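Alp7A (Bacillus subtilis, PDB 5EC0) binds ADP and, as an actin-like protein of the bacterial cytoskeleton, probably forms filaments that segregate plasmids. Local coordinates at residues 8-13 and 149-154; 16-21 and 368-373; 22-27 and 102-107; 96-101 and 153-158. All coordinates share one frame; numbering follows the deposited sequence.

How the contacts relate
From the N terminus, the strand 2-10 opens contact 1, which closes on residues 149-154. The next strand, 14-19, opens contact 2, which closes only near the C terminus on helix 364-386. Contacts 1 and 2 therefore cross. Strand 22-33 then starts contact 3, closed by helix 95-112 and nested inside both. The same helix starts contact 4, which crosses contact 3, lies within contact 2 and ends on strand 153-159, sharing Gly-153 and Thr-154 with contact 1. All four reach one large mixed sheet. Contacts 1, 3 and 4 gather round helix 95-112, while contact 2 brings the C-terminal helix onto the sheet.

Contact 1 (8-13 and 149-154); sequences VDFGNS and SKFLGT. With ADP (adenosine-5'-diphosphate), chain D.
Phe-10 and Phe-151 meet through their ring ends, just behind the phosphate loop of an actin-like nucleotide-binding fold. Phe-10 is the last residue of strand 2-10, and the turn after it carries ADP. Its CB leads toward residues 149-154. CG stands anti to the carbonyl carbon (chi1 -65°), which turns the ring away from the nucleotide and into the core. Val-8 CG1 sits over the centre of one ring face, 3.3 Å above the plane. On one rim, CE1 of Phe-10 packs 3.2 Å from Pro-97 O of helix 95-112. On the other, CE2 of Phe-10 approaches CZ of Phe-151 at 3.7 Å. At the far end, CZ of Phe-10 comes to 3.6 Å from CZ of Phe-151. The two side chains arrive from opposite directions. Their planes are near parallel, at 22°, but slid so far apart that the rings barely overlap. This is apolar packing rather than a full stack. Phe-151 finds further aromatic company in Phe-125, with which it stacks, and in Phe-101, which it meets edge-to-face. Both phenylalanines are buried.

On the ligand side, Phe-10 is the centre of an inverse gamma turn, closed by a weak bond from Gly-11 N to Asp-9 O. The turn brings Gly-11 CA to 3.6 Å from ADP O1B. Asn-12 N donates to the same O1B at 2.9 Å. The Asn-12 side chain grips a second oxygen of the beta-phosphate: ND2 donates to O2B at 2.7 Å, through a bent N-H...O angle of 135°.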
loop_
_atom_site.group_PDB
_atom_site.type_symbol
_atom_site.label_atom_id
_atom_site.label_comp_id
_atom_site.label_asym_id
_atom_site.label_seq_id
_atom_site.Cartn_x
_atom_site.Cartn_y
_atom_site.Cartn_z
ATOM N N VAL A 8 4.142 -1.166 7.672
ATOM C CA VAL A 8 3.439 -2.060 6.747
ATOM C C VAL A 8 2.207 -1.373 6.194
ATOM O O VAL A 8 1.429 -0.788 6.949
ATOM C CB VAL A 8 3.030 -3.386 7.445
ATOM C CG1 VAL A 8 2.144 -4.199 6.573
ATOM C CG2 VAL A 8 4.274 -4.191 7.829
ATOM N N ASP A 9 2.081 -1.419 4.869
ATOM C CA ASP A 9 0.887 -1.020 4.139
ATOM C C ASP A 9 0.213 -2.305 3.646
ATOM O O ASP A 9 0.704 -2.936 2.707
ATOM C CB ASP A 9 1.257 -0.104 2.960
ATOM C CG ASP A 9 0.039 0.508 2.258
ATOM O OD1 ASP A 9 -1.078 -0.053 2.321
ATOM O OD2 ASP A 9 0.212 1.570 1.620
ATOM N N PHE A 10 -0.872 -2.728 4.294
ATOM C CA PHE A 10 -1.632 -3.875 3.790
ATOM C C PHE A 10 -2.568 -3.419 2.667
ATOM O O PHE A 10 -3.761 -3.206 2.892
ATOM C CB PHE A 10 -2.445 -4.547 4.904
ATOM C CG PHE A 10 -1.619 -5.167 5.987
ATOM C CD1 PHE A 10 -0.885 -6.322 5.742
ATOM C CD2 PHE A 10 -1.601 -4.618 7.267
ATOM C CE1 PHE A 10 -0.129 -6.903 6.740
ATOM C CE2 PHE A 10 -0.844 -5.193 8.270
ATOM C CZ PHE A 10 -0.107 -6.337 8.008
ATOM N N GLY A 11 -2.031 -3.234 1.466
ATOM C CA GLY A 11 -2.848 -2.795 0.350
ATOM C C GLY A 11 -3.766 -3.891 -0.154
ATOM O O GLY A 11 -3.662 -5.042 0.264
ATOM N N ASN A 12 -4.680 -3.530 -1.049
ATOM C CA ASN A 12 -5.553 -4.506 -1.680
ATOM C C ASN A 12 -4.818 -5.198 -2.826
ATOM O O ASN A 12 -5.121 -6.339 -3.165
ATOM C CB ASN A 12 -6.834 -3.846 -2.199
ATOM C CG ASN A 12 -7.523 -2.974 -1.151
ATOM O OD1 ASN A 12 -7.664 -3.363 0.008
ATOM N ND2 ASN A 12 -7.964 -1.789 -1.565
ATOM N N SER A 13 -3.851 -4.494 -3.413
ATOM C CA SER A 13 -3.113 -4.990 -4.569
ATOM C C SER A 13 -1.758 -5.557 -4.155
ATOM O O SER A 13 -1.382 -6.663 -4.550
ATOM C CB SER A 13 -2.922 -3.876 -5.596
ATOM O OG SER A 13 -2.072 -4.283 -6.653
ATOM N N SER A 149 -2.959 -4.289 18.344
ATOM C CA SER A 149 -2.861 -5.415 19.269
ATOM C C SER A 149 -2.675 -6.753 18.569
ATOM O O SER A 149 -2.160 -7.704 19.152
ATOM C CB SER A 149 -4.111 -5.473 20.146
ATOM O OG SER A 149 -4.193 -4.309 20.942
ATOM N N LYS A 150 -3.109 -6.821 17.318
ATOM C CA LYS A 150 -3.008 -8.040 16.536
ATOM C C LYS A 150 -1.547 -8.409 16.300
ATOM O O LYS A 150 -1.212 -9.564 16.057
ATOM C CB LYS A 150 -3.729 -7.874 15.198
ATOM C CG LYS A 150 -4.642 -9.018 14.837
ATOM C CD LYS A 150 -5.039 -8.946 13.377
ATOM C CE LYS A 150 -5.480 -10.311 12.857
ATOM N NZ LYS A 150 -5.475 -10.296 11.375
ATOM N N PHE A 151 -0.676 -7.416 16.376
ATOM C CA PHE A 151 0.710 -7.626 16.007
ATOM C C PHE A 151 1.638 -7.572 17.219
ATOM O O PHE A 151 2.667 -8.252 17.228
ATOM C CB PHE A 151 1.106 -6.617 14.933
ATOM C CG PHE A 151 0.334 -6.791 13.663
ATOM C CD1 PHE A 151 -0.863 -6.106 13.463
ATOM C CD2 PHE A 151 0.764 -7.691 12.693
ATOM C CE1 PHE A 151 -1.595 -6.287 12.309
ATOM C CE2 PHE A 151 0.034 -7.889 11.542
ATOM C CZ PHE A 151 -1.153 -7.184 11.345
ATOM N N LEU A 152 1.254 -6.796 18.236
ATOM C CA LEU A 152 1.978 -6.748 19.513
ATOM C C LEU A 152 2.213 -8.145 20.111
ATOM O O LEU A 152 1.350 -9.029 20.033
ATOM C CB LEU A 152 1.209 -5.884 20.530
ATOM C CG LEU A 152 1.974 -5.393 21.759
ATOM C CD1 LEU A 152 3.159 -4.543 21.308
ATOM C CD2 LEU A 152 1.074 -4.589 22.710
ATOM N N GLY A 153 3.383 -8.341 20.714
ATOM C CA GLY A 153 3.681 -9.593 21.390
ATOM C C GLY A 153 4.461 -10.615 20.569
ATOM O O GLY A 153 5.100 -10.292 19.550
ATOM N N THR A 154 4.376 -11.861 21.024
ATOM C CA THR A 154 5.179 -12.965 20.525
ATOM C C THR A 154 4.398 -13.861 19.560
ATOM O O THR A 154 3.293 -14.304 19.867
ATOM C CB THR A 154 5.685 -13.816 21.696
ATOM O OG1 THR A 154 6.401 -12.980 22.610
ATOM C CG2 THR A 154 6.590 -14.955 21.198
HETATM P PB ADP D . -5.043 -0.705 -3.661
HETATM O O1B ADP D . -4.235 -0.971 -2.396
HETATM O O2B ADP D . -6.524 -0.430 -3.461
HETATM O O3B ADP D . -4.817 -1.664 -4.806
HETATM P PA ADP D . -2.886 1.010 -4.552
HETATM O O1A ADP D . -1.983 -0.119 -4.105
HETATM O O2A ADP D . -2.567 2.441 -4.158
HETATM O O3A ADP D . -4.438 0.699 -4.199
HETATM O "O5'" ADP D . -3.005 0.970 -6.144
HETATM C "C5'" ADP D . -2.822 -0.222 -6.896
HETATM C "C4'" ADP D . -2.648 0.263 -8.320
HETATM O "O4'" ADP D . -1.344 0.824 -8.439
HETATM C "C3'" ADP D . -2.716 -0.826 -9.372
HETATM O "O3'" ADP D . -4.014 -0.869 -9.964
HETATM C "C2'" ADP D . -1.693 -0.410 -10.411
HETATM O "O2'" ADP D . -2.400 0.007 -11.579
HETATM C "C1'" ADP D . -0.961 0.782 -9.806
HETATM N N9 ADP D . 0.516 0.699 -9.885
HETATM C C8 ADP D . 1.285 1.727 -10.303
HETATM N N7 ADP D . 2.596 1.399 -10.275
HETATM C C5 ADP D . 2.677 0.140 -9.815
HETATM C C6 ADP D . 3.797 -0.785 -9.555
HETATM N N6 ADP D . 5.074 -0.378 -9.792
HETATM N N1 ADP D . 3.493 -2.012 -9.078
HETATM C C2 ADP D . 2.210 -2.384 -8.862
HETATM N N3 ADP D . 1.127 -1.596 -9.076
HETATM C C4 ADP D . 1.304 -0.331 -9.557
#

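Contact 2 (16-21 and 368-373); sequences MNLIDG and GLEVLS
The flat carboxylate of Glu-370 has Leu-18 CD1 and, farther off, Gly-21 CA on the same side of its plane. Leu-18 CD1 lies 3.4 Å from Glu-370 OE1, and Gly-21 CA lies 4.4 Å from OE2. The carboxylate oxygens take the polar partners. OE1 accepts from Asn-7 ND2 and from a water 2.7 Å away. OE2 forms salt bridges with Arg-374 and Arg-5. The same water takes a bond from Gly-21 N at 3.0 Å and donates weakly to Leu-18 O. It has more acceptors in reach than protons, so its bonds to OE1 and Leu-18 O may not both be made at once.

Glu-370 CG runs anti to its own N (chi1 180°). The chain then bends at chi2 (66°), which carries the acid across the leucine at about a right angle. Leu-18 CD1 also touches Glu-370 CB, at 3.6 Å. One turn on, Ser-373 OG donates to Glu-370 O.

The acid is thus buried, with its charge probably balanced by two arginines. A strand of the N-terminal sheet is joined here to the long C-terminal helix. As in other actin-family proteins, the chain returns at its end to the domain where it began.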
loop_
_atom_site.group_PDB
_atom_site.type_symbol
_atom_site.label_atom_id
_atom_site.label_comp_id
_atom_site.label_asym_id
_atom_site.label_seq_id
_atom_site.Cartn_x
_atom_site.Cartn_y
_atom_site.Cartn_z
ATOM N N MET A 16 3.072 -3.965 1.204
ATOM C CA MET A 16 4.339 -3.247 1.075
ATOM C C MET A 16 4.850 -2.940 2.452
ATOM O O MET A 16 4.058 -2.648 3.364
ATOM C CB MET A 16 4.174 -1.956 0.258
ATOM C CG MET A 16 3.269 -2.087 -0.982
ATOM S SD MET A 16 3.146 -0.534 -1.864
ATOM C CE MET A 16 2.493 0.495 -0.564
ATOM N N ASN A 17 6.164 -2.985 2.634
ATOM C CA ASN A 17 6.603 -2.729 3.983
ATOM C C ASN A 17 8.012 -2.105 3.926
ATOM O O ASN A 17 8.793 -2.369 3.009
ATOM C CB ASN A 17 6.573 -4.048 4.789
ATOM C CG ASN A 17 7.639 -5.029 4.338
ATOM O OD1 ASN A 17 8.829 -4.799 4.552
ATOM N ND2 ASN A 17 7.261 -5.884 3.430
ATOM N N LEU A 18 8.358 -1.312 4.923
ATOM C CA LEU A 18 9.741 -0.899 5.073
ATOM C C LEU A 18 10.297 -1.477 6.366
ATOM O O LEU A 18 9.724 -1.289 7.450
ATOM C CB LEU A 18 9.864 0.627 5.084
ATOM C CG LEU A 18 9.564 1.465 3.846
ATOM C CD1 LEU A 18 9.286 2.925 4.256
ATOM C CD2 LEU A 18 10.765 1.398 2.928
ATOM N N ILE A 19 11.405 -2.189 6.254
ATOM C CA ILE A 19 12.038 -2.785 7.420
ATOM C C ILE A 19 13.421 -2.201 7.561
ATOM O O ILE A 19 14.279 -2.443 6.722
ATOM C CB ILE A 19 12.121 -4.312 7.303
ATOM C CG1 ILE A 19 10.721 -4.893 7.059
ATOM C CG2 ILE A 19 12.727 -4.893 8.544
ATOM C CD1 ILE A 19 10.712 -6.359 6.704
ATOM N N ASP A 20 13.616 -1.445 8.642
ATOM C CA ASP A 20 14.793 -0.596 8.852
ATOM C C ASP A 20 15.202 0.121 7.571
ATOM O O ASP A 20 16.370 0.120 7.203
ATOM C CB ASP A 20 15.967 -1.410 9.411
ATOM C CG ASP A 20 15.755 -1.826 10.865
ATOM O OD1 ASP A 20 14.990 -1.135 11.575
ATOM O OD2 ASP A 20 16.352 -2.843 11.298
ATOM N N GLY A 21 14.221 0.720 6.892
ATOM C CA GLY A 21 14.475 1.481 5.678
ATOM C C GLY A 21 14.599 0.636 4.424
ATOM O O GLY A 21 14.793 1.161 3.330
ATOM N N GLY A 368 4.703 7.966 4.918
ATOM C CA GLY A 368 4.144 8.685 6.045
ATOM C C GLY A 368 4.353 7.893 7.319
ATOM O O GLY A 368 4.712 8.454 8.348
ATOM N N LEU A 369 4.141 6.580 7.252
ATOM C CA LEU A 369 4.470 5.732 8.390
ATOM C C LEU A 369 5.961 5.831 8.703
ATOM O O LEU A 369 6.350 5.922 9.864
ATOM C CB LEU A 369 4.102 4.273 8.135
ATOM C CG LEU A 369 2.623 3.887 8.090
ATOM C CD1 LEU A 369 2.438 2.361 8.020
ATOM C CD2 LEU A 369 1.836 4.496 9.282
ATOM N N GLU A 370 6.797 5.791 7.670
ATOM C CA GLU A 370 8.235 5.810 7.894
ATOM C C GLU A 370 8.653 7.080 8.678
ATOM O O GLU A 370 9.392 7.006 9.659
ATOM C CB GLU A 370 8.983 5.704 6.559
ATOM C CG GLU A 370 10.510 5.720 6.682
ATOM C CD GLU A 370 11.089 4.493 7.398
ATOM O OE1 GLU A 370 10.401 3.454 7.474
ATOM O OE2 GLU A 370 12.240 4.574 7.885
ATOM N N VAL A 371 8.150 8.231 8.247
ATOM C CA VAL A 371 8.388 9.498 8.934
ATOM C C VAL A 371 7.951 9.422 10.398
ATOM O O VAL A 371 8.678 9.857 11.295
ATOM C CB VAL A 371 7.631 10.670 8.240
ATOM C CG1 VAL A 371 7.491 11.901 9.186
ATOM C CG2 VAL A 371 8.287 11.064 6.928
ATOM N N LEU A 372 6.763 8.873 10.650
ATOM C CA LEU A 372 6.298 8.776 12.030
ATOM C C LEU A 372 7.194 7.843 12.849
ATOM O O LEU A 372 7.421 8.079 14.026
ATOM C CB LEU A 372 4.844 8.320 12.084
ATOM C CG LEU A 372 3.866 9.430 11.669
ATOM C CD1 LEU A 372 2.416 8.983 11.820
ATOM C CD2 LEU A 372 4.136 10.741 12.467
ATOM N N SER A 373 7.724 6.800 12.227
ATOM C CA SER A 373 8.523 5.840 12.982
ATOM C C SER A 373 9.895 6.441 13.302
ATOM O O SER A 373 10.449 6.142 14.345
ATOM C CB SER A 373 8.652 4.502 12.227
ATOM O OG SER A 373 9.461 4.632 11.074
HETATM O O HOH W 1 11.582 1.095 8.169
#

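Contact 3 (22-27 and 102-107); sequences YFFELP and LAATAY
Phe-24 and Tyr-107 form the tight part of this contact, a T-shaped pair. The edge of Tyr-107 points at the face of Phe-24, with ring centroids 5.1 Å apart and planes at 80°. Tyr-107 CD2 stands 3.8 Å from Phe-24 CZ, above the face and toward its rim. Phe-24 CG takes the crowded position between N and the carbonyl carbon (chi1 67°), and the ring reaches the helix. There Phe-24 CZ also comes to 3.6 Å from Ala-104 O and 4.1 Å from Ala-104 CB. The small alanine lets the ring end lie close to the helix backbone.

Packing is looser toward Leu-26, whose CD1 is 4.2 Å from Ala-104 CB. At the other end lies the wetter side. Partly exposed Tyr-22 meets Tyr-107 through one water, 3.0 Å from Tyr-22 OH and 2.7 Å from Tyr-107 OH.

Replacing Phe-24 with an alanine would probably open a gap beside Ala-104 and set the Tyr-107 ring free to turn. Strand and helix axes pass at 10.3 Å without a direct hydrogen bond between the two segments. The chemistry implies a hydrophobic join of helix 95-112 to the sheet, with polar hydroxyls kept to the hydrated end.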
loop_
_atom_site.group_PDB
_atom_site.type_symbol
_atom_site.label_atom_id
_atom_site.label_comp_id
_atom_site.label_asym_id
_atom_site.label_seq_id
_atom_site.Cartn_x
_atom_site.Cartn_y
_atom_site.Cartn_z
ATOM N N TYR A 22 14.482 -0.676 4.570
ATOM C CA TYR A 22 14.548 -1.549 3.411
ATOM C C TYR A 22 13.154 -1.858 2.869
ATOM O O TYR A 22 12.281 -2.390 3.581
ATOM C CB TYR A 22 15.285 -2.843 3.761
ATOM C CG TYR A 22 15.436 -3.803 2.599
ATOM C CD1 TYR A 22 16.402 -3.605 1.624
ATOM C CD2 TYR A 22 14.603 -4.907 2.480
ATOM C CE1 TYR A 22 16.537 -4.494 0.554
ATOM C CE2 TYR A 22 14.734 -5.798 1.426
ATOM C CZ TYR A 22 15.699 -5.587 0.467
ATOM O OH TYR A 22 15.810 -6.478 -0.574
ATOM N N PHE A 23 12.965 -1.541 1.592
ATOM C CA PHE A 23 11.699 -1.773 0.903
ATOM C C PHE A 23 11.603 -3.112 0.143
ATOM O O PHE A 23 12.529 -3.516 -0.566
ATOM C CB PHE A 23 11.428 -0.626 -0.082
ATOM C CG PHE A 23 10.174 -0.812 -0.896
ATOM C CD1 PHE A 23 8.936 -0.428 -0.384
ATOM C CD2 PHE A 23 10.230 -1.381 -2.170
ATOM C CE1 PHE A 23 7.766 -0.606 -1.120
ATOM C CE2 PHE A 23 9.066 -1.572 -2.918
ATOM C CZ PHE A 23 7.830 -1.180 -2.394
ATOM N N PHE A 24 10.471 -3.795 0.306
ATOM C CA PHE A 24 10.055 -4.840 -0.628
ATOM C C PHE A 24 8.546 -4.988 -0.514
ATOM O O PHE A 24 7.937 -4.485 0.431
ATOM C CB PHE A 24 10.772 -6.188 -0.374
ATOM C CG PHE A 24 10.400 -6.851 0.925
ATOM C CD1 PHE A 24 9.276 -7.665 1.010
ATOM C CD2 PHE A 24 11.186 -6.685 2.059
ATOM C CE1 PHE A 24 8.933 -8.290 2.206
ATOM C CE2 PHE A 24 10.856 -7.323 3.255
ATOM C CZ PHE A 24 9.722 -8.126 3.326
ATOM N N GLU A 25 7.952 -5.658 -1.491
ATOM C CA GLU A 25 6.512 -5.839 -1.542
ATOM C C GLU A 25 6.166 -7.223 -2.085
ATOM O O GLU A 25 6.989 -7.878 -2.712
ATOM C CB GLU A 25 5.857 -4.746 -2.391
ATOM C CG GLU A 25 6.506 -4.498 -3.738
ATOM C CD GLU A 25 5.767 -3.440 -4.559
ATOM O OE1 GLU A 25 4.617 -3.126 -4.215
ATOM O OE2 GLU A 25 6.329 -2.921 -5.552
ATOM N N LEU A 26 4.941 -7.654 -1.818
ATOM C CA LEU A 26 4.464 -8.991 -2.138
ATOM C C LEU A 26 3.060 -8.861 -2.645
ATOM O O LEU A 26 2.321 -8.000 -2.168
ATOM C CB LEU A 26 4.450 -9.908 -0.902
ATOM C CG LEU A 26 5.696 -10.170 -0.056
ATOM C CD1 LEU A 26 5.310 -10.869 1.248
ATOM C CD2 LEU A 26 6.679 -11.011 -0.846
ATOM N N PRO A 27 2.670 -9.726 -3.589
ATOM C CA PRO A 27 1.256 -9.833 -3.959
ATOM C C PRO A 27 0.422 -10.134 -2.720
ATOM O O PRO A 27 0.907 -10.838 -1.834
ATOM C CB PRO A 27 1.233 -11.001 -4.947
ATOM C CG PRO A 27 2.613 -11.043 -5.510
ATOM C CD PRO A 27 3.535 -10.586 -4.416
ATOM N N LEU A 102 3.834 -12.296 8.867
ATOM C CA LEU A 102 4.727 -13.336 9.386
ATOM C C LEU A 102 5.678 -13.847 8.315
ATOM O O LEU A 102 6.885 -13.994 8.548
ATOM C CB LEU A 102 3.926 -14.506 9.953
ATOM C CG LEU A 102 3.093 -14.294 11.211
ATOM C CD1 LEU A 102 2.317 -15.576 11.551
ATOM C CD2 LEU A 102 3.978 -13.858 12.388
ATOM N N ALA A 103 5.116 -14.125 7.144
ATOM C CA ALA A 103 5.884 -14.574 5.985
ATOM C C ALA A 103 6.863 -13.492 5.512
ATOM O O ALA A 103 8.017 -13.784 5.193
ATOM C CB ALA A 103 4.940 -14.985 4.848
ATOM N N ALA A 104 6.394 -12.246 5.476
ATOM C CA ALA A 104 7.254 -11.118 5.128
ATOM C C ALA A 104 8.454 -11.029 6.069
ATOM O O ALA A 104 9.594 -10.937 5.618
ATOM C CB ALA A 104 6.460 -9.794 5.145
ATOM N N THR A 105 8.185 -11.056 7.372
ATOM C CA THR A 105 9.242 -10.964 8.368
ATOM C C THR A 105 10.236 -12.147 8.229
ATOM O O THR A 105 11.442 -11.968 8.360
ATOM C CB THR A 105 8.659 -10.946 9.796
ATOM O OG1 THR A 105 7.692 -9.891 9.923
ATOM C CG2 THR A 105 9.773 -10.763 10.823
ATOM N N ALA A 106 9.719 -13.348 7.977
ATOM C CA ALA A 106 10.566 -14.526 7.833
ATOM C C ALA A 106 11.427 -14.406 6.579
ATOM O O ALA A 106 12.596 -14.817 6.560
ATOM C CB ALA A 106 9.725 -15.788 7.786
ATOM N N TYR A 107 10.845 -13.823 5.534
ATOM C CA TYR A 107 11.583 -13.573 4.307
ATOM C C TYR A 107 12.750 -12.613 4.539
ATOM O O TYR A 107 13.879 -12.853 4.092
ATOM C CB TYR A 107 10.669 -13.005 3.231
ATOM C CG TYR A 107 11.456 -12.468 2.065
ATOM C CD1 TYR A 107 12.212 -13.319 1.264
ATOM C CD2 TYR A 107 11.472 -11.108 1.781
ATOM C CE1 TYR A 107 12.946 -12.834 0.199
ATOM C CE2 TYR A 107 12.202 -10.615 0.718
ATOM C CZ TYR A 107 12.937 -11.489 -0.068
ATOM O OH TYR A 107 13.666 -11.000 -1.117
HETATM O O HOH W 2 13.654 -8.348 -1.440
#

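Contact 4 (96-101 and 153-158); sequences IPYVTF and GTHQVK
His-155 is the centre of an aromatic group that it forms with Tyr-98 and Phe-101. With Tyr-98 it makes a T-shaped pair: the tyrosine edge faces the imidazole, with planes at 75° and centroids 5.3 Å apart. Tyr-98 CE1 sits over one face of the histidine ring, 3.7 Å from His-155 ND1. Gly-153 C lies over the opposite face. The Phe-101 contact is looser. Its edge atom CE2 comes to 4.2 Å from His-155 CD2, and the two side chains cross at about a right angle.

Among polar atoms, Tyr-98 OH lies 3.2 Å from His-155 ND1. At the other nitrogen, NE2 is hydrogen-bonded to Phe-151 O, which fixes the rotation of the imidazole. The histidine CG stands anti to its carbonyl carbon (chi1 -41°), and this turns the ring toward the helix. With an alanine here, Phe-151 O would probably be left without its NE2 partner, and the edge of Tyr-98 would lose the face it packs on.

Within the helix, Ile-96 O accepts two bonds from opposite faces of its plane: Thr-100 N at 3.0 Å and Thr-100 OG1 at 2.7 Å.

The contact joins helix 95-112 to strand 153-159, which lies in the sheet between strands 56-62 and 166-179. Leu-102, the next helix residue, continues the packing onto His-155 and Val-157.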
loop_
_atom_site.group_PDB
_atom_site.type_symbol
_atom_site.label_atom_id
_atom_site.label_comp_id
_atom_site.label_asym_id
_atom_site.label_seq_id
_atom_site.Cartn_x
_atom_site.Cartn_y
_atom_site.Cartn_z
ATOM N N ILE A 96 -5.523 -12.941 7.029
ATOM C CA ILE A 96 -4.680 -12.671 5.866
ATOM C C ILE A 96 -3.561 -11.623 6.098
ATOM O O ILE A 96 -2.405 -11.892 5.755
ATOM C CB ILE A 96 -5.548 -12.256 4.652
ATOM C CG1 ILE A 96 -6.337 -13.461 4.145
ATOM C CG2 ILE A 96 -4.694 -11.661 3.518
ATOM C CD1 ILE A 96 -7.284 -13.121 3.005
ATOM N N PRO A 97 -3.879 -10.443 6.673
ATOM C CA PRO A 97 -2.760 -9.520 6.935
ATOM C C PRO A 97 -1.734 -10.090 7.909
ATOM O O PRO A 97 -0.520 -9.939 7.719
ATOM C CB PRO A 97 -3.442 -8.284 7.555
ATOM C CG PRO A 97 -4.865 -8.388 7.178
ATOM C CD PRO A 97 -5.177 -9.854 7.061
ATOM N N TYR A 98 -2.231 -10.731 8.957
ATOM C CA TYR A 98 -1.370 -11.312 9.973
ATOM C C TYR A 98 -0.424 -12.377 9.373
ATOM O O TYR A 98 0.784 -12.376 9.647
ATOM C CB TYR A 98 -2.232 -11.909 11.083
ATOM C CG TYR A 98 -1.469 -12.693 12.121
ATOM C CD1 TYR A 98 -0.663 -12.051 13.056
ATOM C CD2 TYR A 98 -1.586 -14.080 12.189
ATOM C CE1 TYR A 98 0.037 -12.766 14.006
ATOM C CE2 TYR A 98 -0.896 -14.804 13.148
ATOM C CZ TYR A 98 -0.086 -14.140 14.049
ATOM O OH TYR A 98 0.599 -14.859 15.000
ATOM N N VAL A 99 -0.969 -13.272 8.553
ATOM C CA VAL A 99 -0.152 -14.306 7.912
ATOM C C VAL A 99 0.853 -13.674 6.937
ATOM O O VAL A 99 2.024 -14.052 6.902
ATOM C CB VAL A 99 -1.041 -15.337 7.195
ATOM C CG1 VAL A 99 -0.226 -16.236 6.250
ATOM C CG2 VAL A 99 -1.799 -16.175 8.236
ATOM N N THR A 100 0.419 -12.685 6.164
ATOM C CA THR A 100 1.354 -12.020 5.265
ATOM C C THR A 100 2.520 -11.377 6.038
ATOM O O THR A 100 3.680 -11.517 5.649
ATOM C CB THR A 100 0.649 -10.965 4.414
ATOM O OG1 THR A 100 -0.534 -11.537 3.847
ATOM C CG2 THR A 100 1.556 -10.512 3.280
ATOM N N PHE A 101 2.214 -10.709 7.150
ATOM C CA PHE A 101 3.246 -10.099 7.984
ATOM C C PHE A 101 4.295 -11.121 8.449
ATOM O O PHE A 101 5.498 -10.849 8.412
ATOM C CB PHE A 101 2.588 -9.399 9.186
ATOM C CG PHE A 101 3.430 -9.373 10.426
ATOM C CD1 PHE A 101 4.475 -8.470 10.561
ATOM C CD2 PHE A 101 3.143 -10.234 11.494
ATOM C CE1 PHE A 101 5.245 -8.432 11.737
ATOM C CE2 PHE A 101 3.899 -10.200 12.675
ATOM C CZ PHE A 101 4.949 -9.308 12.794
ATOM N N GLY A 153 3.383 -8.341 20.714
ATOM C CA GLY A 153 3.681 -9.593 21.390
ATOM C C GLY A 153 4.461 -10.615 20.569
ATOM O O GLY A 153 5.100 -10.292 19.550
ATOM N N THR A 154 4.376 -11.861 21.024
ATOM C CA THR A 154 5.179 -12.965 20.525
ATOM C C THR A 154 4.398 -13.861 19.560
ATOM O O THR A 154 3.293 -14.304 19.867
ATOM C CB THR A 154 5.685 -13.816 21.696
ATOM O OG1 THR A 154 6.401 -12.980 22.610
ATOM C CG2 THR A 154 6.590 -14.955 21.198
ATOM N N HIS A 155 4.978 -14.114 18.398
ATOM C CA HIS A 155 4.363 -14.990 17.407
ATOM C C HIS A 155 5.363 -15.998 16.892
ATOM O O HIS A 155 6.568 -15.765 16.941
ATOM C CB HIS A 155 3.820 -14.184 16.233
ATOM C CG HIS A 155 3.144 -12.913 16.646
ATOM N ND1 HIS A 155 1.878 -12.888 17.185
ATOM C CD2 HIS A 155 3.561 -11.630 16.590
ATOM C CE1 HIS A 155 1.543 -11.635 17.450
ATOM N NE2 HIS A 155 2.547 -10.853 17.093
ATOM N N GLN A 156 4.869 -17.112 16.376
ATOM C CA GLN A 156 5.755 -18.025 15.668
ATOM C C GLN A 156 5.275 -18.322 14.272
ATOM O O GLN A 156 4.073 -18.362 14.004
ATOM C CB GLN A 156 5.905 -19.325 16.430
ATOM C CG GLN A 156 6.485 -19.142 17.793
ATOM C CD GLN A 156 6.744 -20.461 18.446
ATOM O OE1 GLN A 156 5.813 -21.147 18.871
ATOM N NE2 GLN A 156 8.013 -20.849 18.508
ATOM N N VAL A 157 6.229 -18.534 13.378
ATOM C CA VAL A 157 5.906 -18.996 12.046
ATOM C C VAL A 157 6.977 -19.985 11.584
ATOM O O VAL A 157 8.161 -19.828 11.912
ATOM C CB VAL A 157 5.771 -17.810 11.060
ATOM C CG1 VAL A 157 7.055 -16.987 11.016
ATOM C CG2 VAL A 157 5.372 -18.306 9.657
ATOM N N LYS A 158 6.553 -21.020 10.858
ATOM C CA LYS A 158 7.474 -21.964 10.220
ATOM C C LYS A 158 7.616 -21.646 8.747
ATOM O O LYS A 158 6.627 -21.398 8.076
ATOM C CB LYS A 158 6.994 -23.413 10.379
ATOM C CG LYS A 158 7.005 -23.910 11.823
ATOM C CD LYS A 158 6.378 -25.284 11.966
ATOM C CE LYS A 158 6.611 -25.824 13.376
ATOM N NZ LYS A 158 6.118 -27.224 13.582
#